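Local coordinates for protein transcriptional regulator, LRP/AsnC family (Neisseria meningitidis, PDB 2P5V) that regulates transcription as a member of the Lrp/AsnC family, probably binding specific DNA sequences through a winged helix-turn-helix domain, at residues 12-15 against 16-19; 37-40 against 41-45; 90-93 against 94-97; 114-118 against 119-123. One frame throughout, in Å; residues are numbered along the deposited sequence.

How the interactions relate
All four contacts are local, each made within one continuous stretch, so they close only turns and follow one another along the chain without nesting or crossing. Interaction 1 lies in helix 10-21 and interaction 2 at the start of helix 38-50, both in the winged helix-turn-helix region; these helices pack together, with L19 CD1 3.3 Å from L45 CD1. Interaction 3 turns the chain out of helix 84-94 toward strand 98-104. Interaction 4 leads from strand 110-116 into helix 119-130. These two meet in the ligand-binding domain, where E97 O probably accepts a hydrogen bond from F115 N. The two pairs lie on opposite sides of the chain's centre.

Interaction 1: residues 12-15 against 16-19; sequences DIKI and LQVL
I13 and Q17, one helical turn apart, meet where the I13 methyl CG2 lies 3.3 Å from Q17 NE2. Q17 sets its CG beside its own backbone N (chi1 -67°), and from there the extended chain runs back toward the preceding turn and crosses I13. The polar amide suits this partly exposed flank, while its aliphatic stem passes close to the isoleucine.

The backbone polar atoms are satisfied in the regular alpha-helical pattern, each carbonyl of 12-15 accepting from the N-H four residues on. Q17 N reaches I13 O at 2.9 Å, and V18 N likewise uses K14 O. L19 N donates to I15 O at 3.0 Å. The bond from L16 N to D12 O is the longest of the four, at 3.2 Å. Two further groups are served by side chains from just beyond the contact: D12 N donates to D9 OD1, and V18 O accepts from N22 ND2. D12 OD2 also makes a long, weak ion pair with R44.

I15 and L19 lie side by side, CG2 to CD1 3.9 Å, as purely apolar chains suited to a buried face. The buried side of the helix rests against helix 38-50, through I15 and L16 on L48 and L19 on L45, and against helix 27-33, through L19 on L30. L16 and L19 also reach V54 and Y57 of strand 54-61.

Interaction 2: residues 37-40 against 41-45; sequences SPSP and CLRRL
P40 and R43 meet in the first turns of helix 38-50, which follows helix 27-33 in the winged helix-turn-helix and, as in relatives, is probably the helix presented to DNA. R43 begins with CB 3.4 Å from P40 O. Its CG stands anti to the backbone N, and the chain then bends at chi3 (69°), which folds the guanidinium back over the proline. P40 CA lies over one face of that flat group, 4.0 Å from NH1. The other terminal nitrogen, NH2, stands 4.1 Å from P40 CB. The charged arginine suits this exposed surface, with the proline ring as an apolar rest.

Proline has no N-H to give, which costs little at P38 and P40, because the N-H groups of a helix's first turn have no preceding helical carbonyl to bond. S37 occupies the N-cap position, yet its side chain makes no capping bond. Its carbonyl O accepts from C41 N at 3.0 Å, the first bond of the regular helical series. P38 O takes L42 N and also N27 ND2.

R44 turns its tip to a salt bridge with D9, while nearer the backbone its CG sits 3.2 Å from P40 O, the same oxygen that accepts R44 N at 2.8 Å.

Interaction 3: residues 90-93 against 94-97; sequences ASVR and KWPE
S91 and W95 form the centre of this contact, the indole lying against the last part of helix 84-94. Two backbone hydrogen bonds tighten the turn. K94 N donates to S91 O at 3.0 Å, and W95 N donates to V92 O at 3.2 Å. Each spans three residues, and each donor sits well above its carbonyl plane, 75° out of it for W95 N, as expected of a tight turn at a helix end. Another carbonyl, A90 O, is passed at 3.5 Å by K94 CG as the extended lysine leads away along the exposed side.

Over one face of W95 lie backbone atoms of the helix end. With CG anti to its carbonyl carbon (chi1 -64°), the indole swings back over the helix. S91 O stands 3.2 Å above the ring plane, offset toward the rim, with V92 CA over the same face. A broad, flat tryptophan suits this place because it can lie against backbone and side chains at once.

The apolar contact is that of V92 CG2 with W95 CE3 at 3.8 Å, the two side chains crossing at about a right angle. S91 CB makes van der Waals contact with W95 CZ2 at 3.7 Å. The small serine lets the ring come close, while its OG is held by H133 NE2 and D87 O.

Beyond the turn, W95 meets F125 of helix 119-130 edge-to-face, and V92 O also accepts from K149 NZ of the second subunit. This is the helix-to-strand turn of the first beta-alpha-beta unit in the ferredoxin-like beta-alpha-beta-beta-alpha-beta fold of Lrp/AsnC ligand-binding domains.

Interaction 4: residues 114-118 against 119-123; sequences AFFTD and MNAFS
The F116 and F122 rings make a T-shaped pair: the edge of F122 comes down on one face of F116, with centroids 5.2 Å apart and planes at 87°. The closest atoms are F122 CD1 and F116 CE2, at 3.4 Å, near the rim of the receiving ring. F122 CA adds a CH-pi contact over that face, 4.1 Å from the F116 centroid. At the edge of F122, in its plane, lies F116 CD2. F116 also meets the ring of F125, and F122 that of F143, so each phenylalanine fits a buried place where its ring meets another aromatic ring, F122 resting besides on L70, A72 and I74 of strand 70-78.

D118 holds the helix start at the N-cap position. With chi1 at 53°, its CG stands between the backbone N and the carbonyl carbon, and OD1 curls over to accept from A121 N at 3.2 Å. This bond is nearly straight, at 167°, and an aspartate is well placed to receive an N-H that has no earlier helical carbonyl. D118 O in turn accepts F122 N at 3.1 Å. Beside the cap, T117 OG1 rests 3.7 Å from A121 CB, where a small alanine leaves room for it.

N120 is a calcium ligand seen for this protein, though without calcium here; its ND2 hydrogen-bonds a glycerol, probably from the crystallisation liquor, and weakly E64 OE2 of the third subunit. S123 OG donates to L145 O of that subunit. Strand 110-116 thus passes through a capped turn into helix 119-130, opening the second beta-alpha-beta unit of the ferredoxin-like Lrp/AsnC domain.

Interaction 1: residues 12-15 against 16-19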
loop_
_atom_site.group_PDB
_atom_site.type_symbol
_atom_site.label_atom_id
_atom_site.label_comp_id
_atom_site.label_asym_id
_atom_site.label_seq_id
_atom_site.Cartn_x
_atom_site.Cartn_y
_atom_site.Cartn_z
ATOM N N ASP G 12 -22.058 0.576 42.538
ATOM C CA ASP G 12 -22.565 0.062 41.263
ATOM C C ASP G 12 -21.406 -0.289 40.318
ATOM O O ASP G 12 -21.474 -1.280 39.575
ATOM C CB ASP G 12 -23.508 1.075 40.601
ATOM C CG ASP G 12 -24.822 1.228 41.350
ATOM O OD1 ASP G 12 -25.540 0.216 41.519
ATOM O OD2 ASP G 12 -25.141 2.363 41.769
ATOM N N ILE G 13 -20.341 0.515 40.352
ATOM C CA ILE G 13 -19.116 0.190 39.614
ATOM C C ILE G 13 -18.560 -1.146 40.098
ATOM O O ILE G 13 -18.299 -2.042 39.294
ATOM C CB ILE G 13 -18.013 1.274 39.775
ATOM C CG1 ILE G 13 -18.457 2.621 39.187
ATOM C CG2 ILE G 13 -16.711 0.823 39.115
ATOM C CD1 ILE G 13 -18.840 2.566 37.725
ATOM N N LYS G 14 -18.394 -1.268 41.412
ATOM C CA LYS G 14 -17.873 -2.486 42.039
ATOM C C LYS G 14 -18.632 -3.741 41.602
ATOM O O LYS G 14 -18.020 -4.759 41.289
ATOM C CB LYS G 14 -17.928 -2.353 43.566
ATOM C CG LYS G 14 -17.361 -3.542 44.344
ATOM C CD LYS G 14 -15.858 -3.681 44.156
ATOM C CE LYS G 14 -15.256 -4.641 45.178
ATOM N NZ LYS G 14 -13.807 -4.382 45.406
ATOM N N ILE G 15 -19.961 -3.654 41.588
ATOM C CA ILE G 15 -20.823 -4.761 41.150
ATOM C C ILE G 15 -20.556 -5.165 39.694
ATOM O O ILE G 15 -20.527 -6.353 39.365
ATOM C CB ILE G 15 -22.324 -4.399 41.302
ATOM C CG1 ILE G 15 -22.740 -4.435 42.771
ATOM C CG2 ILE G 15 -23.192 -5.354 40.502
ATOM C CD1 ILE G 15 -24.167 -3.963 43.018
ATOM N N LEU G 16 -20.383 -4.173 38.826
ATOM C CA LEU G 16 -20.105 -4.431 37.408
ATOM C C LEU G 16 -18.720 -5.044 37.207
ATOM O O LEU G 16 -18.544 -5.942 36.388
ATOM C CB LEU G 16 -20.248 -3.149 36.586
ATOM C CG LEU G 16 -21.665 -2.570 36.527
ATOM C CD1 LEU G 16 -21.619 -1.110 36.117
ATOM C CD2 LEU G 16 -22.559 -3.368 35.586
ATOM N N GLN G 17 -17.740 -4.565 37.960
ATOM C CA GLN G 17 -16.401 -5.140 37.906
ATOM C C GLN G 17 -16.418 -6.597 38.350
ATOM O O GLN G 17 -15.795 -7.449 37.714
ATOM C CB GLN G 17 -15.439 -4.345 38.781
ATOM C CG GLN G 17 -15.162 -2.932 38.278
ATOM C CD GLN G 17 -14.378 -2.102 39.279
ATOM O OE1 GLN G 17 -14.148 -2.524 40.412
ATOM N NE2 GLN G 17 -13.965 -0.915 38.863
ATOM N N VAL G 18 -17.132 -6.877 39.440
ATOM C CA VAL G 18 -17.215 -8.237 39.973
ATOM C C VAL G 18 -17.851 -9.181 38.956
ATOM O O VAL G 18 -17.312 -10.252 38.673
ATOM C CB VAL G 18 -18.027 -8.294 41.293
ATOM C CG1 VAL G 18 -18.449 -9.724 41.614
ATOM C CG2 VAL G 18 -17.222 -7.704 42.446
ATOM N N LEU G 19 -18.994 -8.778 38.414
ATOM C CA LEU G 19 -19.748 -9.624 37.485
ATOM C C LEU G 19 -19.053 -9.823 36.129
ATOM O O LEU G 19 -19.235 -10.862 35.486
ATOM C CB LEU G 19 -21.151 -9.048 37.261
ATOM C CG LEU G 19 -22.121 -9.163 38.436
ATOM C CD1 LEU G 19 -23.392 -8.379 38.125
ATOM C CD2 LEU G 19 -22.436 -10.627 38.755
#

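Interaction 2: residues 37-40 against 41-45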
loop_
_atom_site.group_PDB
_atom_site.type_symbol
_atom_site.label_atom_id
_atom_site.label_comp_id
_atom_site.label_asym_id
_atom_site.label_seq_id
_atom_site.Cartn_x
_atom_site.Cartn_y
_atom_site.Cartn_z
ATOM N N SER G 37 -26.197 -5.933 51.449
ATOM C CA SER G 37 -27.184 -6.966 51.755
ATOM C C SER G 37 -27.823 -7.457 50.454
ATOM O O SER G 37 -27.868 -6.714 49.473
ATOM C CB SER G 37 -28.253 -6.439 52.714
ATOM O OG SER G 37 -27.726 -6.295 54.020
ATOM N N PRO G 38 -28.308 -8.714 50.435
ATOM C CA PRO G 38 -28.876 -9.293 49.211
ATOM C C PRO G 38 -29.989 -8.465 48.567
ATOM O O PRO G 38 -30.011 -8.319 47.350
ATOM C CB PRO G 38 -29.434 -10.639 49.684
ATOM C CG PRO G 38 -28.627 -10.982 50.869
ATOM C CD PRO G 38 -28.336 -9.678 51.549
ATOM N N SER G 39 -30.899 -7.939 49.384
ATOM C CA SER G 39 -32.057 -7.192 48.879
ATOM C C SER G 39 -31.671 -5.917 48.117
ATOM O O SER G 39 -32.077 -5.755 46.965
ATOM C CB SER G 39 -33.046 -6.866 50.010
ATOM O OG SER G 39 -33.950 -5.844 49.622
ATOM N N PRO G 40 -30.915 -5.001 48.756
ATOM C CA PRO G 40 -30.453 -3.829 47.999
ATOM C C PRO G 40 -29.570 -4.207 46.819
ATOM O O PRO G 40 -29.767 -3.698 45.717
ATOM C CB PRO G 40 -29.657 -3.016 49.030
ATOM C CG PRO G 40 -29.383 -3.941 50.156
ATOM C CD PRO G 40 -30.482 -4.953 50.163
ATOM N N CYS G 41 -28.615 -5.101 47.058
ATOM C CA CYS G 41 -27.728 -5.596 46.014
ATOM C C CYS G 41 -28.499 -6.106 44.796
ATOM O O CYS G 41 -28.133 -5.816 43.656
ATOM C CB CYS G 41 -26.856 -6.722 46.559
ATOM S SG CYS G 41 -25.761 -7.441 45.327
ATOM N N LEU G 42 -29.553 -6.877 45.051
ATOM C CA LEU G 42 -30.414 -7.413 43.995
ATOM C C LEU G 42 -31.174 -6.295 43.280
ATOM O O LEU G 42 -31.373 -6.356 42.066
ATOM C CB LEU G 42 -31.418 -8.411 44.589
ATOM C CG LEU G 42 -32.199 -9.309 43.630
ATOM C CD1 LEU G 42 -31.288 -10.390 43.056
ATOM C CD2 LEU G 42 -33.390 -9.929 44.344
ATOM N N ARG G 43 -31.605 -5.285 44.035
ATOM C CA ARG G 43 -32.297 -4.141 43.447
ATOM C C ARG G 43 -31.358 -3.369 42.525
ATOM O O ARG G 43 -31.742 -3.001 41.412
ATOM C CB ARG G 43 -32.863 -3.204 44.525
ATOM C CG ARG G 43 -33.551 -1.954 43.958
ATOM C CD ARG G 43 -34.256 -1.125 45.023
ATOM N NE ARG G 43 -33.325 -0.456 45.940
ATOM C CZ ARG G 43 -33.150 -0.755 47.232
ATOM N NH1 ARG G 43 -33.837 -1.737 47.820
ATOM N NH2 ARG G 43 -32.273 -0.060 47.951
ATOM N N ARG G 44 -30.132 -3.137 42.996
ATOM C CA ARG G 44 -29.139 -2.386 42.233
ATOM C C ARG G 44 -28.780 -3.101 40.934
ATOM O O ARG G 44 -28.703 -2.474 39.883
ATOM C CB ARG G 44 -27.873 -2.165 43.053
ATOM C CG ARG G 44 -28.073 -1.337 44.302
ATOM C CD ARG G 44 -26.838 -1.361 45.184
ATOM N NE ARG G 44 -26.000 -0.189 44.960
ATOM C CZ ARG G 44 -26.207 1.006 45.509
ATOM N NH1 ARG G 44 -27.231 1.219 46.329
ATOM N NH2 ARG G 44 -25.384 2.004 45.234
ATOM N N LEU G 45 -28.560 -4.409 41.013
ATOM C CA LEU G 45 -28.264 -5.216 39.827
ATOM C C LEU G 45 -29.411 -5.175 38.811
ATOM O O LEU G 45 -29.181 -5.049 37.605
ATOM C CB LEU G 45 -27.982 -6.665 40.230
ATOM C CG LEU G 45 -27.633 -7.631 39.103
ATOM C CD1 LEU G 45 -26.469 -7.086 38.290
ATOM C CD2 LEU G 45 -27.319 -9.009 39.661
#

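Interaction 3: residues 90-93 against 94-97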
loop_
_atom_site.group_PDB
_atom_site.type_symbol
_atom_site.label_atom_id
_atom_site.label_comp_id
_atom_site.label_asym_id
_atom_site.label_seq_id
_atom_site.Cartn_x
_atom_site.Cartn_y
_atom_site.Cartn_z
ATOM N N ALA G 90 -26.304 -9.218 6.996
ATOM C CA ALA G 90 -27.300 -10.263 7.241
ATOM C C ALA G 90 -26.693 -11.671 7.235
ATOM O O ALA G 90 -27.018 -12.510 8.089
ATOM C CB ALA G 90 -28.417 -10.170 6.209
ATOM N N SER G 91 -25.827 -11.929 6.259
ATOM C CA SER G 91 -25.157 -13.227 6.135
ATOM C C SER G 91 -24.130 -13.439 7.240
ATOM O O SER G 91 -24.012 -14.534 7.771
ATOM C CB SER G 91 -24.464 -13.336 4.778
ATOM O OG SER G 91 -25.384 -13.107 3.724
ATOM N N VAL G 92 -23.383 -12.392 7.579
ATOM C CA VAL G 92 -22.319 -12.509 8.579
ATOM C C VAL G 92 -22.922 -12.805 9.963
ATOM O O VAL G 92 -22.320 -13.509 10.786
ATOM C CB VAL G 92 -21.388 -11.252 8.581
ATOM C CG1 VAL G 92 -22.050 -10.074 9.259
ATOM C CG2 VAL G 92 -20.054 -11.564 9.242
ATOM N N ARG G 93 -24.139 -12.304 10.191
ATOM C CA ARG G 93 -24.867 -12.595 11.420
ATOM C C ARG G 93 -25.273 -14.077 11.523
ATOM O O ARG G 93 -25.418 -14.606 12.624
ATOM C CB ARG G 93 -26.068 -11.646 11.579
ATOM C CG ARG G 93 -25.650 -10.268 12.109
ATOM C CD ARG G 93 -26.826 -9.359 12.403
ATOM N NE ARG G 93 -27.310 -8.690 11.196
ATOM C CZ ARG G 93 -27.129 -7.402 10.890
ATOM N NH1 ARG G 93 -26.457 -6.570 11.690
ATOM N NH2 ARG G 93 -27.632 -6.935 9.752
ATOM N N LYS G 94 -25.401 -14.743 10.377
ATOM C CA LYS G 94 -25.696 -16.179 10.319
ATOM C C LYS G 94 -24.459 -17.096 10.332
ATOM O O LYS G 94 -24.607 -18.303 10.505
ATOM C CB LYS G 94 -26.529 -16.481 9.074
ATOM C CG LYS G 94 -27.859 -15.757 9.036
ATOM C CD LYS G 94 -28.606 -16.014 7.728
ATOM C CE LYS G 94 -29.940 -15.269 7.695
ATOM N NZ LYS G 94 -30.583 -15.305 6.352
ATOM N N TRP G 95 -23.256 -16.551 10.142
ATOM C CA TRP G 95 -22.041 -17.384 10.068
ATOM C C TRP G 95 -21.469 -17.638 11.453
ATOM O O TRP G 95 -20.860 -16.745 12.034
ATOM C CB TRP G 95 -20.976 -16.725 9.186
ATOM C CG TRP G 95 -21.370 -16.588 7.758
ATOM C CD1 TRP G 95 -22.260 -17.365 7.080
ATOM C CD2 TRP G 95 -20.871 -15.635 6.814
ATOM N NE1 TRP G 95 -22.362 -16.946 5.781
ATOM C CE2 TRP G 95 -21.521 -15.884 5.588
ATOM C CE3 TRP G 95 -19.949 -14.581 6.889
ATOM C CZ2 TRP G 95 -21.273 -15.131 4.441
ATOM C CZ3 TRP G 95 -19.711 -13.826 5.753
ATOM C CH2 TRP G 95 -20.370 -14.110 4.542
ATOM N N PRO G 96 -21.639 -18.858 11.992
ATOM C CA PRO G 96 -21.216 -19.032 13.391
ATOM C C PRO G 96 -19.708 -18.923 13.636
ATOM O O PRO G 96 -19.287 -18.630 14.759
ATOM C CB PRO G 96 -21.720 -20.442 13.747
ATOM C CG PRO G 96 -22.638 -20.837 12.636
ATOM C CD PRO G 96 -22.184 -20.107 11.431
ATOM N N GLU G 97 -18.905 -19.164 12.601
ATOM C CA GLU G 97 -17.450 -19.025 12.707
ATOM C C GLU G 97 -17.001 -17.571 12.852
ATOM O O GLU G 97 -15.938 -17.327 13.398
ATOM C CB GLU G 97 -16.719 -19.697 11.537
ATOM C CG GLU G 97 -17.285 -19.401 10.156
ATOM C CD GLU G 97 -18.406 -20.338 9.762
ATOM O OE1 GLU G 97 -18.120 -21.499 9.417
ATOM O OE2 GLU G 97 -19.570 -19.903 9.790
#

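Interaction 4: residues 114-118 against 119-123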
loop_
_atom_site.group_PDB
_atom_site.type_symbol
_atom_site.label_atom_id
_atom_site.label_comp_id
_atom_site.label_asym_id
_atom_site.label_seq_id
_atom_site.Cartn_x
_atom_site.Cartn_y
_atom_site.Cartn_z
ATOM N N ALA G 114 -12.768 -14.456 13.354
ATOM C CA ALA G 114 -13.366 -15.780 13.125
ATOM C C ALA G 114 -12.475 -16.918 13.598
ATOM O O ALA G 114 -11.257 -16.780 13.657
ATOM C CB ALA G 114 -13.692 -15.968 11.649
ATOM N N PHE G 115 -13.096 -18.052 13.910
ATOM C CA PHE G 115 -12.378 -19.202 14.436
ATOM C C PHE G 115 -12.567 -20.436 13.579
ATOM O O PHE G 115 -13.674 -20.712 13.110
ATOM C CB PHE G 115 -12.852 -19.494 15.848
ATOM C CG PHE G 115 -12.095 -18.752 16.902
ATOM C CD1 PHE G 115 -10.909 -19.265 17.409
ATOM C CD2 PHE G 115 -12.568 -17.551 17.398
ATOM C CE1 PHE G 115 -10.213 -18.593 18.407
ATOM C CE2 PHE G 115 -11.870 -16.871 18.393
ATOM C CZ PHE G 115 -10.695 -17.402 18.898
ATOM N N PHE G 116 -11.478 -21.180 13.389
ATOM C CA PHE G 116 -11.483 -22.406 12.583
ATOM C C PHE G 116 -10.575 -23.419 13.211
ATOM O O PHE G 116 -9.724 -23.066 14.034
ATOM C CB PHE G 116 -11.030 -22.108 11.152
ATOM C CG PHE G 116 -11.856 -21.060 10.479
ATOM C CD1 PHE G 116 -12.952 -21.412 9.706
ATOM C CD2 PHE G 116 -11.566 -19.724 10.663
ATOM C CE1 PHE G 116 -13.733 -20.434 9.109
ATOM C CE2 PHE G 116 -12.335 -18.744 10.069
ATOM C CZ PHE G 116 -13.423 -19.098 9.291
ATOM N N THR G 117 -10.770 -24.683 12.852
ATOM C CA THR G 117 -9.915 -25.758 13.351
ATOM C C THR G 117 -8.522 -25.649 12.754
ATOM O O THR G 117 -7.524 -25.819 13.451
ATOM C CB THR G 117 -10.467 -27.153 13.021
ATOM O OG1 THR G 117 -10.599 -27.278 11.605
ATOM C CG2 THR G 117 -11.821 -27.382 13.689
ATOM N N ASP G 118 -8.466 -25.359 11.458
ATOM C CA ASP G 118 -7.204 -25.277 10.737
ATOM C C ASP G 118 -7.395 -24.547 9.402
ATOM O O ASP G 118 -8.490 -24.058 9.101
ATOM C CB ASP G 118 -6.628 -26.684 10.542
ATOM C CG ASP G 118 -7.621 -27.641 9.896
ATOM O OD1 ASP G 118 -8.378 -27.224 8.996
ATOM O OD2 ASP G 118 -7.644 -28.816 10.299
HETATM N N MSE G 119 -6.320 -24.461 8.623
HETATM C CA MSE G 119 -6.318 -23.713 7.362
HETATM C C MSE G 119 -7.253 -24.294 6.300
HETATM O O MSE G 119 -7.792 -23.548 5.486
HETATM C CB MSE G 119 -4.892 -23.623 6.796
HETATM C CG MSE G 119 -4.740 -22.664 5.627
HETATM SE SE MSE G 119 -5.338 -20.852 6.073
HETATM C CE MSE G 119 -4.029 -20.430 7.480
ATOM N N ASN G 120 -7.421 -25.616 6.285
ATOM C CA ASN G 120 -8.358 -26.262 5.358
ATOM C C ASN G 120 -9.787 -25.797 5.547
ATOM O O ASN G 120 -10.500 -25.546 4.576
ATOM C CB ASN G 120 -8.362 -27.779 5.547
ATOM C CG ASN G 120 -7.328 -28.465 4.726
ATOM O OD1 ASN G 120 -6.786 -27.883 3.792
ATOM N ND2 ASN G 120 -7.050 -29.725 5.050
ATOM N N ALA G 121 -10.220 -25.756 6.804
ATOM C CA ALA G 121 -11.547 -25.259 7.133
ATOM C C ALA G 121 -11.631 -23.763 6.829
ATOM O O ALA G 121 -12.652 -23.280 6.336
ATOM C CB ALA G 121 -11.879 -25.546 8.580
ATOM N N PHE G 122 -10.554 -23.030 7.090
ATOM C CA PHE G 122 -10.539 -21.602 6.764
ATOM C C PHE G 122 -10.738 -21.423 5.257
ATOM O O PHE G 122 -11.558 -20.624 4.798
ATOM C CB PHE G 122 -9.245 -20.924 7.211
ATOM C CG PHE G 122 -9.202 -19.474 6.862
ATOM C CD1 PHE G 122 -9.970 -18.568 7.569
ATOM C CD2 PHE G 122 -8.453 -19.019 5.788
ATOM C CE1 PHE G 122 -9.976 -17.228 7.228
ATOM C CE2 PHE G 122 -8.458 -17.686 5.446
ATOM C CZ PHE G 122 -9.220 -16.793 6.161
ATOM N N SER G 123 -9.984 -22.205 4.502
ATOM C CA SER G 123 -10.040 -22.191 3.067
ATOM C C SER G 123 -11.440 -22.491 2.513
ATOM O O SER G 123 -11.885 -21.826 1.585
ATOM C CB SER G 123 -9.039 -23.192 2.519
ATOM O OG SER G 123 -9.190 -23.289 1.122
#